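Local coordinates for subtilisin-like serine protease (Fervidobacterium pennivorans, PDB 1R6V), which degrades keratin into peptides as a calcium-binding, subtilisin-like serine protease, allowing the bacterium to grow on native feathers, at residues 97-102 with 239-244; 184-189 with 194-199; 248-253 with 278-283; 22-27 with 72-77; 104-109 with 344-349. The protein carries 1 engineered substitution. All blocks are in the same frame, centred on the assembly; numbering follows the deposited sequence.

Contact 1: residues 97-102 with 239-244; sequences KRELIK and GGNGYV
Arg98 lays the aliphatic start of its side chain over one face of the Tyr243 ring. Its CB sits 3.6 Å from the ring centroid, only 8° off the ring normal, which is a CH-pi contact. Its CG lies over the outer part of the ring, 3.2 Å from Tyr243 CE2. Here the packing is tight. The Arg98 chain bends at CG (chi2 -74°), and the two side chains then run the same way. The guanidinium stands nearly upright to the ring plane, with Tyr243 OH near its edge. Asp246 OD1 takes both: a salt bridge with Arg98 NE and a hydrogen bond with Tyr243 OH. Arg98 NH1 bonds to Gly272 O. An alanine in place of Tyr243 would probably uncover the Arg98 methylenes and deprive Asp246 of its hydroxyl partner.

The other side is looser and wetter. Asn241 ND2 donates to Arg98 O at 3.0 Å, nearly straight at 170° and within the carbonyl plane. The same ND2 reaches a water 2.8 Å away, which is held only weakly by Glu99 OE2. Asn241 OD1 accepts from Tyr243 N, closing an Asx turn that overlaps the end of the type II' turn from Gly239 to Gly242. The amide is thus held from both ends. The inferred propeptide, 97-102, thus meets the peptidase, 239-244, through a CH-pi contact and one direct hydrogen bond, with water beside it.

Contact 2: residues 184-189 with 194-199; sequences FDEELP and SSYGGS
Leu188 has CG beside its backbone N (chi1 -57°), which sends both methyls toward Ser194 and Tyr196. Tyr196 also has CG beside its own N (chi1 -62°), and its ring reaches back toward the strand 186-188. Leu188 CD1 packs on Ser194 CB at 3.7 Å. The other methyl, Leu188 CD2, comes to the edge of the Tyr196 ring, near its plane, with CE2 4.3 Å away. CD1 thus meets Ser194 alone, while CD2 lies near both Ser194 CB and the ring edge.

Strand 186-188 pairs antiparallel with strand 179-181 in a two-stranded hairpin, and Asp185 and Glu186 opposite Arg181 form a G1 beta bulge. Glu186 reaches out in an extended chain and crosses the tyrosine at about a right angle. Its carboxylate and the ring are 79° apart. Glu186 OE2 stays 3.9 Å from Tyr196 OH, too far for a firm bond. The carboxylate's stronger partner is Arg181, which forms a salt bridge through Glu186 OE1. Arg181 also makes a cation-pi contact with the Tyr196 ring, so one arginine links both residues.

The residues 194-199 lead into helix 200-209, with a type I turn from Ser195 to Gly198. The helix starts with Ala200, which stands at an inferred charge-relay position and is changed in this structure. Ser194 is buried, and its OG accepts from Val165 N. Leu188 also touches Val230, and Ser194 touches Pro228, both of strand 225-230.

Contact 3: residues 248-253 with 278-283; sequences YVAAGI and KEAFDY
Helices 246-258 and 275-286 run almost parallel here, with segment axes 9.3 Å apart at closest approach and 8° between their directions. Their CA atoms come nearest at Ala250 and Ala280. The two methyls meet directly, Ala250 CB to Ala280 CB at 3.9 Å. Such small side chains let the backbones come close.

Ile253, one turn on, uses two branches. Its CG2 lies against the backbone carbonyl of the other helix, 3.6 Å from Ala280 O, and also brushes Ala280 CB at 4.2 Å. Its CD1 reaches Phe281, 3.6 Å from CE1, and approaches the ring obliquely. With CG1 beside the backbone N (chi1 -75°) and chi2 at 170°, the chain extends to bring CD1 there. A glycine in place of Ile253 would probably leave a gap beside Ala280 and let the Phe281 ring turn more freely.

All four touching residues are buried, and the interface is apolar. Phe281 also meets His266 of strand 263-269, which runs between the two helices in sequence and is parallel to strands 157-162 and 290-294 in the central sheet of the subtilase domain. Ala250 and Ala251 touch Leu59 of strand 54-59 in the inferred propeptide.

Contact 4: residues 22-27 with 72-77; sequences GELRDG and MTVKQA
Leu24 crosses from the loop 22-27 to the first turn of helix 74-81. Its CB points toward the helix. CG hangs off it at an unusual first torsion (chi1 -100°), away from the staggered positions, and carries the two methyls forward. CD1 goes to Val74, 4.0 Å from CG1. CD2 goes to the neighbouring residue, 4.1 Å from Lys75 CA and 4.2 Å from Lys75 CB. The leucine tip thus spans two successive residues of the helix. Contact with Lys75 falls on the base of its side chain. The lysine then runs on, and its NZ hydrogen-bonds to Tyr524 OH. Val74 has CG1 anti to its backbone N (chi1 174°), which turns that methyl to the leucine. Leu24 also touches Tyr29.

The contact is small and apolar, and its distances are those of ordinary van der Waals packing. The polar bonds among residues 22-27 and 72-77 stay within one segment or the other. In the loop, Arg25 NH1 forms a salt bridge with Glu23 OE1 at 2.8 Å, with the carboxylate oxygen in the plane of the guanidinium and at its edge. At the helix start, Gln76 N donates to Thr73 OG1 at 3.0 Å, and Thr73 N donates to Gln76 OE1 at 2.9 Å. Val74 N, also at this end, is bonded to Glu31 OE2.

Thr73 and Gln76 form a capping box, with Thr73 as N-cap. Both segments belong to the prodomain. In the chain, helix 74-81 lies between strands 64-68 and 89-93 of a four-stranded antiparallel sheet whose strand order is ferredoxin-like, as in subtilisin prodomains.

Contact 5: residues 104-109 with 344-349; sequences TVVKPN and GVTILS
A water joins the two segments, taking a place between Lys107 O and Thr346 OG1. It donates to Lys107 O at 2.6 Å and stands 2.8 Å from Thr346 OG1. The inferred propeptide here supplies an edge strand, 104-105, of a small antiparallel sheet. In that sheet strand 374-378 lies between strand 104-105 and strand 347-350. Thr346 and Ile347, both facing Tyr377, form a G1 beta bulge at the start of the last strand. Thr346 has the positive phi (57°) that belongs to the bulge.

Thr346 makes most of the contact. Val106 comes at its backbone: CG2 is 3.7 Å from Thr346 CA, and also lies 4.0 Å from OG1. That methyl sits between the backbone N and the carbonyl carbon of Val106, with chi1 at -59° placing the other methyl beside the N. The Thr346 CG2 methyl rests against the propeptide backbone, 3.9 Å from Lys107 O and equally near Asn109 N. Asn109 adds its CB, while its OD1 accepts from Asp111 N.

Around the contact, Val106 also touches Gln378 and Pro108 touches Tyr376, both of the middle strand. Trp136 NE1 bonds to Val345 O and only weakly to Thr346 O. Asn109 CB lies 4.2 Å from Thr346 CG2.

Contact 3 is the buried one, an apolar helix pair inside the peptidase. Contacts 1, 2 and 4 are partly buried, and contact 5 lies at the surface. Contacts 1 and 5 each join the inferred propeptide to the enzyme, through successive short strands of the propeptide, and both use water. Contact 1 adds a direct hydrogen bond, whereas contact 5 has only packing and a water bridge. Contact 4 stays within the prodomain, and contact 2 within the peptidase. Tyr243 and Val244 of contact 1 touch Val249 of contact 3. Contact 4 meets contact 1 weakly, through Gly27 and Lys97. Contacts 4 and 5 lie farthest apart, their centres about 40 Å distant.

Contact 1: residues 97-102 with 239-244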
# COMPACT_ATOMS: atom_id res chain seq x y z
N LYS A 97 7.98 -4.48 -6.43
CA LYS A 97 8.48 -3.72 -7.56
C LYS A 97 7.65 -2.45 -7.74
O LYS A 97 6.42 -2.49 -7.63
CB LYS A 97 8.39 -4.55 -8.85
CG LYS A 97 9.25 -5.82 -8.86
CD LYS A 97 10.74 -5.50 -8.93
CE LYS A 97 11.56 -6.77 -9.05
NZ LYS A 97 11.12 -7.61 -10.19
N ARG A 98 8.32 -1.33 -8.00
CA ARG A 98 7.61 -0.05 -8.24
C ARG A 98 8.28 0.64 -9.41
O ARG A 98 9.47 0.44 -9.66
CB ARG A 98 7.70 0.91 -7.06
CG ARG A 98 7.34 0.32 -5.72
CD ARG A 98 5.86 0.10 -5.51
NE ARG A 98 5.65 -0.54 -4.22
CZ ARG A 98 4.53 -1.14 -3.84
NH1 ARG A 98 3.48 -1.18 -4.66
NH2 ARG A 98 4.49 -1.77 -2.67
N GLU A 99 7.53 1.48 -10.10
CA GLU A 99 8.10 2.21 -11.21
C GLU A 99 7.63 3.64 -11.13
O GLU A 99 6.56 3.93 -10.61
CB GLU A 99 7.64 1.61 -12.55
CG GLU A 99 7.96 0.14 -12.68
CD GLU A 99 7.54 -0.45 -14.01
OE1 GLU A 99 6.33 -0.42 -14.33
OE2 GLU A 99 8.43 -0.97 -14.73
N LEU A 100 8.45 4.53 -11.65
CA LEU A 100 8.11 5.94 -11.68
C LEU A 100 7.07 6.09 -12.79
O LEU A 100 7.17 5.44 -13.83
CB LEU A 100 9.36 6.74 -12.04
CG LEU A 100 9.37 8.25 -11.83
CD1 LEU A 100 9.43 8.55 -10.36
CD2 LEU A 100 10.59 8.85 -12.54
N ILE A 101 6.06 6.91 -12.56
CA ILE A 101 5.05 7.17 -13.58
C ILE A 101 5.70 8.27 -14.42
O ILE A 101 5.41 9.45 -14.26
CB ILE A 101 3.74 7.65 -12.93
CG1 ILE A 101 3.21 6.56 -12.00
CG2 ILE A 101 2.69 7.96 -14.00
CD1 ILE A 101 2.03 7.00 -11.12
N LYS A 102 6.57 7.84 -15.33
CA LYS A 102 7.38 8.71 -16.18
C LYS A 102 6.72 9.70 -17.13
O LYS A 102 5.91 9.33 -17.97
CB LYS A 102 8.37 7.86 -16.98
CG LYS A 102 9.47 7.18 -16.15
CD LYS A 102 10.67 8.10 -15.88
CE LYS A 102 11.48 8.37 -17.15
NZ LYS A 102 12.53 9.40 -16.91
N GLY A 239 20.92 -0.79 -8.53
CA GLY A 239 20.39 -1.86 -9.36
C GLY A 239 18.98 -1.66 -9.87
O GLY A 239 18.35 -0.61 -9.65
N GLY A 240 18.47 -2.68 -10.56
CA GLY A 240 17.12 -2.62 -11.10
C GLY A 240 16.86 -1.35 -11.89
O GLY A 240 17.67 -0.96 -12.73
N ASN A 241 15.73 -0.70 -11.62
CA ASN A 241 15.38 0.53 -12.32
C ASN A 241 15.67 1.74 -11.44
O ASN A 241 15.19 2.84 -11.70
CB ASN A 241 13.90 0.51 -12.71
CG ASN A 241 12.98 0.41 -11.52
OD1 ASN A 241 13.43 0.33 -10.37
ND2 ASN A 241 11.67 0.41 -11.77
N GLY A 242 16.47 1.52 -10.40
CA GLY A 242 16.81 2.61 -9.51
C GLY A 242 15.90 2.74 -8.30
O GLY A 242 16.21 3.50 -7.38
N TYR A 243 14.78 2.01 -8.29
CA TYR A 243 13.86 2.10 -7.15
C TYR A 243 14.64 1.62 -5.92
O TYR A 243 15.25 0.55 -5.96
CB TYR A 243 12.64 1.21 -7.36
CG TYR A 243 11.66 1.30 -6.21
CD1 TYR A 243 11.18 2.54 -5.78
CD2 TYR A 243 11.22 0.16 -5.54
CE1 TYR A 243 10.28 2.65 -4.72
CE2 TYR A 243 10.32 0.25 -4.48
CZ TYR A 243 9.86 1.51 -4.08
OH TYR A 243 8.98 1.60 -3.01
N VAL A 244 14.60 2.39 -4.84
CA VAL A 244 15.35 2.05 -3.64
C VAL A 244 14.72 0.97 -2.76
O VAL A 244 15.37 0.48 -1.85
CB VAL A 244 15.63 3.32 -2.77
CG1 VAL A 244 16.42 4.33 -3.58
CG2 VAL A 244 14.32 3.94 -2.28
O HOH W 1 11.27 -1.80 -8.85
O HOH W 2 11.05 1.09 -14.46

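Contact 2: residues 184-189 with 194-199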
# COMPACT_ATOMS: atom_id res chain seq x y z
N PHE A 184 21.35 5.38 1.01
CA PHE A 184 22.66 5.42 1.66
C PHE A 184 22.65 6.22 2.95
O PHE A 184 23.71 6.59 3.46
CB PHE A 184 23.68 6.00 0.69
CG PHE A 184 23.75 5.28 -0.62
CD1 PHE A 184 23.00 5.71 -1.71
CD2 PHE A 184 24.54 4.14 -0.75
CE1 PHE A 184 23.03 5.02 -2.91
CE2 PHE A 184 24.57 3.44 -1.95
CZ PHE A 184 23.82 3.88 -3.04
N ASP A 185 21.45 6.46 3.47
CA ASP A 185 21.26 7.22 4.70
C ASP A 185 22.12 8.48 4.63
O ASP A 185 22.79 8.87 5.59
CB ASP A 185 21.63 6.36 5.92
CG ASP A 185 21.38 7.06 7.23
OD1 ASP A 185 20.38 7.79 7.33
OD2 ASP A 185 22.19 6.86 8.17
N GLU A 186 22.06 9.11 3.46
CA GLU A 186 22.83 10.31 3.16
C GLU A 186 21.98 11.57 3.14
O GLU A 186 20.98 11.67 2.42
CB GLU A 186 23.49 10.13 1.79
CG GLU A 186 24.37 11.26 1.34
CD GLU A 186 24.85 11.07 -0.10
OE1 GLU A 186 25.10 9.91 -0.49
OE2 GLU A 186 24.98 12.07 -0.85
N GLU A 187 22.38 12.54 3.95
CA GLU A 187 21.70 13.82 4.03
C GLU A 187 22.12 14.62 2.80
O GLU A 187 23.30 14.60 2.42
CB GLU A 187 22.13 14.55 5.31
CG GLU A 187 21.00 14.87 6.25
CD GLU A 187 20.52 16.31 6.10
OE1 GLU A 187 19.95 16.65 5.03
OE2 GLU A 187 20.72 17.10 7.05
N LEU A 188 21.17 15.30 2.17
CA LEU A 188 21.44 16.10 0.97
C LEU A 188 21.42 17.59 1.34
O LEU A 188 20.37 18.15 1.65
CB LEU A 188 20.38 15.81 -0.11
CG LEU A 188 20.28 14.33 -0.50
CD1 LEU A 188 19.03 14.07 -1.36
CD2 LEU A 188 21.54 13.94 -1.24
N PRO A 189 22.59 18.24 1.30
CA PRO A 189 22.67 19.67 1.64
C PRO A 189 21.77 20.56 0.80
O PRO A 189 21.54 20.28 -0.38
CB PRO A 189 24.15 19.99 1.43
CG PRO A 189 24.82 18.69 1.73
CD PRO A 189 23.93 17.70 1.01
N SER A 194 20.74 16.78 -6.52
CA SER A 194 20.53 15.41 -6.05
C SER A 194 19.76 14.62 -7.09
O SER A 194 19.15 13.61 -6.77
CB SER A 194 19.76 15.41 -4.71
OG SER A 194 18.51 16.07 -4.82
N SER A 195 19.84 15.04 -8.35
CA SER A 195 19.11 14.40 -9.43
C SER A 195 19.63 13.02 -9.88
O SER A 195 19.72 12.72 -11.06
CB SER A 195 19.02 15.37 -10.63
OG SER A 195 20.30 15.74 -11.14
N TYR A 196 19.95 12.17 -8.91
CA TYR A 196 20.45 10.83 -9.19
C TYR A 196 19.58 9.95 -10.09
O TYR A 196 20.10 9.15 -10.87
CB TYR A 196 20.70 10.10 -7.87
CG TYR A 196 21.74 10.74 -7.00
CD1 TYR A 196 23.09 10.70 -7.35
CD2 TYR A 196 21.39 11.43 -5.84
CE1 TYR A 196 24.05 11.33 -6.57
CE2 TYR A 196 22.34 12.06 -5.06
CZ TYR A 196 23.67 12.01 -5.44
OH TYR A 196 24.62 12.64 -4.68
N GLY A 197 18.26 10.09 -9.99
CA GLY A 197 17.36 9.25 -10.77
C GLY A 197 16.89 9.79 -12.11
O GLY A 197 16.14 9.12 -12.82
N GLY A 198 17.32 10.99 -12.46
CA GLY A 198 16.89 11.55 -13.73
C GLY A 198 16.34 12.95 -13.56
O GLY A 198 16.53 13.57 -12.51
N SER A 199 15.59 13.41 -14.56
CA SER A 199 15.06 14.77 -14.57
C SER A 199 13.69 15.05 -13.95
O SER A 199 13.39 16.20 -13.66
CB SER A 199 15.02 15.26 -16.03
OG SER A 199 14.08 14.49 -16.76

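Contact 3: residues 248-253 with 278-283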
# COMPACT_ATOMS: atom_id res chain seq x y z
N TYR A 248 13.31 1.44 1.98
CA TYR A 248 14.00 2.73 1.98
C TYR A 248 13.04 3.89 1.70
O TYR A 248 13.26 5.00 2.18
CB TYR A 248 15.19 2.72 1.01
CG TYR A 248 16.34 1.86 1.52
CD1 TYR A 248 16.52 0.56 1.06
CD2 TYR A 248 17.21 2.33 2.50
CE1 TYR A 248 17.55 -0.25 1.57
CE2 TYR A 248 18.23 1.53 3.02
CZ TYR A 248 18.40 0.25 2.55
OH TYR A 248 19.40 -0.54 3.06
N VAL A 249 11.98 3.65 0.93
CA VAL A 249 10.99 4.70 0.70
C VAL A 249 10.32 5.02 2.05
O VAL A 249 10.15 6.19 2.40
CB VAL A 249 9.91 4.27 -0.32
CG1 VAL A 249 8.77 5.31 -0.34
CG2 VAL A 249 10.54 4.16 -1.73
N ALA A 250 9.96 3.99 2.81
CA ALA A 250 9.36 4.22 4.12
C ALA A 250 10.32 5.06 4.98
O ALA A 250 9.91 6.00 5.67
CB ALA A 250 9.04 2.87 4.82
N ALA A 251 11.61 4.73 4.94
CA ALA A 251 12.60 5.51 5.70
C ALA A 251 12.60 6.96 5.25
O ALA A 251 12.68 7.87 6.07
CB ALA A 251 14.00 4.93 5.50
N GLY A 252 12.52 7.19 3.93
CA GLY A 252 12.49 8.55 3.42
C GLY A 252 11.23 9.31 3.81
O GLY A 252 11.28 10.51 4.09
N ILE A 253 10.10 8.62 3.82
CA ILE A 253 8.82 9.25 4.19
C ILE A 253 8.84 9.59 5.66
O ILE A 253 8.39 10.66 6.08
CB ILE A 253 7.63 8.31 3.88
CG1 ILE A 253 7.38 8.31 2.36
CG2 ILE A 253 6.36 8.75 4.63
CD1 ILE A 253 6.39 7.22 1.91
N LYS A 278 1.93 1.11 3.78
CA LYS A 278 0.65 1.54 4.36
C LYS A 278 0.99 2.24 5.66
O LYS A 278 0.52 3.35 5.95
CB LYS A 278 -0.24 0.32 4.65
CG LYS A 278 -1.61 0.62 5.29
CD LYS A 278 -2.61 1.07 4.25
CE LYS A 278 -4.04 1.02 4.77
NZ LYS A 278 -4.33 2.04 5.83
N GLU A 279 1.83 1.58 6.45
CA GLU A 279 2.24 2.14 7.74
C GLU A 279 2.95 3.48 7.59
O GLU A 279 2.74 4.40 8.38
CB GLU A 279 3.17 1.18 8.49
CG GLU A 279 2.50 0.03 9.15
CD GLU A 279 1.51 0.46 10.23
OE1 GLU A 279 1.91 1.04 11.26
OE2 GLU A 279 0.32 0.21 10.05
N ALA A 280 3.80 3.60 6.58
CA ALA A 280 4.52 4.84 6.36
C ALA A 280 3.57 5.97 5.94
O ALA A 280 3.70 7.11 6.41
CB ALA A 280 5.59 4.63 5.31
N PHE A 281 2.66 5.67 5.03
CA PHE A 281 1.71 6.68 4.60
C PHE A 281 0.81 7.10 5.74
O PHE A 281 0.52 8.29 5.89
CB PHE A 281 0.87 6.17 3.43
CG PHE A 281 1.40 6.58 2.10
CD1 PHE A 281 2.63 6.11 1.65
CD2 PHE A 281 0.71 7.51 1.33
CE1 PHE A 281 3.18 6.56 0.43
CE2 PHE A 281 1.25 7.97 0.10
CZ PHE A 281 2.48 7.50 -0.34
N ASP A 282 0.39 6.13 6.55
CA ASP A 282 -0.49 6.43 7.69
C ASP A 282 0.27 7.22 8.76
O ASP A 282 -0.31 8.05 9.45
CB ASP A 282 -1.08 5.13 8.25
CG ASP A 282 -2.08 4.47 7.30
OD1 ASP A 282 -2.42 5.11 6.26
OD2 ASP A 282 -2.53 3.34 7.58
N TYR A 283 1.57 6.94 8.90
CA TYR A 283 2.42 7.66 9.86
C TYR A 283 2.46 9.13 9.45
O TYR A 283 2.30 10.04 10.27
CB TYR A 283 3.85 7.12 9.80
CG TYR A 283 4.85 7.80 10.70
CD1 TYR A 283 5.03 7.39 12.02
CD2 TYR A 283 5.69 8.81 10.20
CE1 TYR A 283 6.02 7.96 12.82
CE2 TYR A 283 6.68 9.39 10.99
CZ TYR A 283 6.84 8.95 12.30
OH TYR A 283 7.82 9.50 13.10

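Contact 4: residues 22-27 with 72-77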
# COMPACT_ATOMS: atom_id res chain seq x y z
N GLY A 22 3.42 -11.55 3.27
CA GLY A 22 3.03 -10.78 2.10
C GLY A 22 2.92 -11.70 0.90
O GLY A 22 3.75 -12.59 0.70
N GLU A 23 1.90 -11.48 0.07
CA GLU A 23 1.70 -12.32 -1.11
C GLU A 23 2.88 -12.26 -2.05
O GLU A 23 3.41 -11.19 -2.34
CB GLU A 23 0.43 -11.89 -1.85
CG GLU A 23 0.18 -12.71 -3.12
CD GLU A 23 -1.13 -12.37 -3.82
OE1 GLU A 23 -1.41 -12.98 -4.88
OE2 GLU A 23 -1.86 -11.50 -3.33
N LEU A 24 3.29 -13.44 -2.53
CA LEU A 24 4.41 -13.57 -3.45
C LEU A 24 3.89 -13.78 -4.87
O LEU A 24 3.16 -14.74 -5.14
CB LEU A 24 5.28 -14.76 -3.03
CG LEU A 24 6.56 -14.48 -2.25
CD1 LEU A 24 6.37 -13.38 -1.24
CD2 LEU A 24 7.05 -15.76 -1.60
N ARG A 25 4.28 -12.88 -5.77
CA ARG A 25 3.87 -12.91 -7.17
C ARG A 25 5.12 -12.84 -8.05
O ARG A 25 5.90 -11.91 -7.93
CB ARG A 25 2.99 -11.69 -7.46
CG ARG A 25 2.31 -11.70 -8.80
CD ARG A 25 1.08 -12.57 -8.72
NE ARG A 25 -0.05 -11.94 -9.39
CZ ARG A 25 -1.27 -11.84 -8.87
NH1 ARG A 25 -1.51 -12.33 -7.65
NH2 ARG A 25 -2.24 -11.26 -9.55
N ASP A 26 5.31 -13.81 -8.94
CA ASP A 26 6.50 -13.79 -9.79
C ASP A 26 6.68 -12.45 -10.50
O ASP A 26 5.73 -11.87 -11.02
CB ASP A 26 6.44 -14.91 -10.83
CG ASP A 26 6.53 -16.28 -10.20
OD1 ASP A 26 7.51 -16.51 -9.45
OD2 ASP A 26 5.64 -17.12 -10.45
N GLY A 27 7.92 -11.96 -10.50
CA GLY A 27 8.23 -10.70 -11.15
C GLY A 27 7.68 -9.46 -10.47
O GLY A 27 7.92 -8.35 -10.93
N MET A 72 19.66 -16.73 -0.18
CA MET A 72 18.40 -17.41 0.09
C MET A 72 17.34 -16.56 -0.59
O MET A 72 17.51 -15.34 -0.72
CB MET A 72 18.17 -17.47 1.60
CG MET A 72 17.18 -18.53 2.07
SD MET A 72 16.95 -18.56 3.91
CE MET A 72 18.45 -19.35 4.45
N THR A 73 16.26 -17.18 -1.06
CA THR A 73 15.19 -16.44 -1.71
C THR A 73 14.14 -16.08 -0.68
O THR A 73 14.12 -16.63 0.42
CB THR A 73 14.49 -17.27 -2.81
OG1 THR A 73 13.80 -18.36 -2.20
CG2 THR A 73 15.50 -17.82 -3.81
N VAL A 74 13.24 -15.17 -1.04
CA VAL A 74 12.18 -14.78 -0.12
C VAL A 74 11.36 -16.02 0.22
O VAL A 74 11.04 -16.25 1.39
CB VAL A 74 11.27 -13.72 -0.76
CG1 VAL A 74 10.08 -13.44 0.16
CG2 VAL A 74 12.06 -12.44 -1.03
N LYS A 75 11.05 -16.83 -0.78
CA LYS A 75 10.25 -18.03 -0.56
C LYS A 75 10.93 -18.95 0.45
O LYS A 75 10.29 -19.49 1.35
CB LYS A 75 10.01 -18.77 -1.88
CG LYS A 75 8.94 -19.84 -1.82
CD LYS A 75 8.75 -20.47 -3.19
CE LYS A 75 7.84 -21.68 -3.14
NZ LYS A 75 6.48 -21.32 -2.65
N GLN A 76 12.24 -19.12 0.30
CA GLN A 76 12.97 -19.96 1.23
C GLN A 76 12.96 -19.35 2.64
O GLN A 76 12.92 -20.07 3.64
CB GLN A 76 14.41 -20.14 0.74
CG GLN A 76 14.52 -20.90 -0.56
CD GLN A 76 15.95 -21.02 -1.04
OE1 GLN A 76 16.73 -20.08 -0.92
NE2 GLN A 76 16.30 -22.17 -1.60
N ALA A 77 13.02 -18.02 2.72
CA ALA A 77 12.98 -17.36 4.03
C ALA A 77 11.62 -17.62 4.67
O ALA A 77 11.51 -17.85 5.88
CB ALA A 77 13.22 -15.84 3.88

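Contact 5: residues 104-109 with 344-349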
# COMPACT_ATOMS: atom_id res chain seq x y z
N THR A 104 6.47 12.32 -20.33
CA THR A 104 7.04 12.28 -21.67
C THR A 104 7.17 13.71 -22.20
O THR A 104 6.44 14.60 -21.79
CB THR A 104 6.17 11.45 -22.63
OG1 THR A 104 4.83 11.96 -22.63
CG2 THR A 104 6.15 10.00 -22.21
N VAL A 105 8.12 13.93 -23.10
CA VAL A 105 8.34 15.25 -23.64
C VAL A 105 7.34 15.60 -24.74
O VAL A 105 6.91 14.72 -25.50
CB VAL A 105 9.77 15.38 -24.20
CG1 VAL A 105 9.95 16.72 -24.93
CG2 VAL A 105 10.77 15.28 -23.05
N VAL A 106 6.93 16.86 -24.77
CA VAL A 106 6.04 17.34 -25.82
C VAL A 106 6.57 18.68 -26.31
O VAL A 106 7.43 19.30 -25.68
CB VAL A 106 4.55 17.51 -25.35
CG1 VAL A 106 4.01 16.17 -24.86
CG2 VAL A 106 4.43 18.60 -24.28
N LYS A 107 6.06 19.12 -27.46
CA LYS A 107 6.50 20.39 -28.03
C LYS A 107 5.70 21.55 -27.47
O LYS A 107 4.58 21.38 -27.00
CB LYS A 107 6.30 20.38 -29.55
CG LYS A 107 7.14 19.37 -30.29
CD LYS A 107 8.61 19.71 -30.26
CE LYS A 107 9.40 18.72 -31.11
NZ LYS A 107 10.85 19.00 -31.13
N PRO A 108 6.29 22.76 -27.50
CA PRO A 108 5.53 23.90 -26.99
C PRO A 108 4.30 24.09 -27.85
O PRO A 108 4.27 23.68 -29.02
CB PRO A 108 6.52 25.06 -27.10
CG PRO A 108 7.55 24.58 -28.11
CD PRO A 108 7.69 23.12 -27.77
N ASN A 109 3.28 24.70 -27.27
CA ASN A 109 2.04 24.96 -28.00
C ASN A 109 1.53 26.37 -27.67
O ASN A 109 0.90 26.59 -26.64
CB ASN A 109 1.00 23.91 -27.63
CG ASN A 109 -0.34 24.16 -28.29
OD1 ASN A 109 -0.44 25.00 -29.18
ND2 ASN A 109 -1.37 23.43 -27.87
N GLY A 344 -1.80 18.82 -16.99
CA GLY A 344 -0.80 17.78 -17.10
C GLY A 344 -0.31 17.53 -18.52
O GLY A 344 0.19 16.45 -18.84
N VAL A 345 -0.48 18.53 -19.37
CA VAL A 345 -0.03 18.43 -20.76
C VAL A 345 0.64 19.75 -21.11
O VAL A 345 0.15 20.80 -20.74
CB VAL A 345 -1.22 18.12 -21.72
CG1 VAL A 345 -0.72 17.94 -23.13
CG2 VAL A 345 -1.95 16.86 -21.27
N THR A 346 1.79 19.70 -21.79
CA THR A 346 2.50 20.92 -22.18
C THR A 346 2.83 21.78 -20.96
O THR A 346 2.56 22.98 -20.93
CB THR A 346 1.68 21.73 -23.21
OG1 THR A 346 1.16 20.83 -24.20
CG2 THR A 346 2.56 22.77 -23.91
N ILE A 347 3.43 21.15 -19.96
CA ILE A 347 3.83 21.84 -18.74
C ILE A 347 5.32 22.17 -18.80
O ILE A 347 6.17 21.27 -18.74
CB ILE A 347 3.57 20.96 -17.49
CG1 ILE A 347 2.09 20.54 -17.43
CG2 ILE A 347 3.99 21.73 -16.23
CD1 ILE A 347 1.10 21.70 -17.47
N LEU A 348 5.61 23.46 -18.88
CA LEU A 348 6.96 23.97 -18.95
C LEU A 348 7.53 24.08 -17.53
O LEU A 348 6.91 24.69 -16.67
CB LEU A 348 6.97 25.35 -19.61
CG LEU A 348 8.35 26.01 -19.69
CD1 LEU A 348 9.28 25.13 -20.54
CD2 LEU A 348 8.22 27.42 -20.32
N SER A 349 8.70 23.48 -17.31
CA SER A 349 9.35 23.56 -16.01
C SER A 349 10.85 23.32 -16.10
O SER A 349 11.40 23.07 -17.17
CB SER A 349 8.73 22.56 -15.03
OG SER A 349 9.18 22.86 -13.70
O HOH W 3 2.27 20.19 -26.70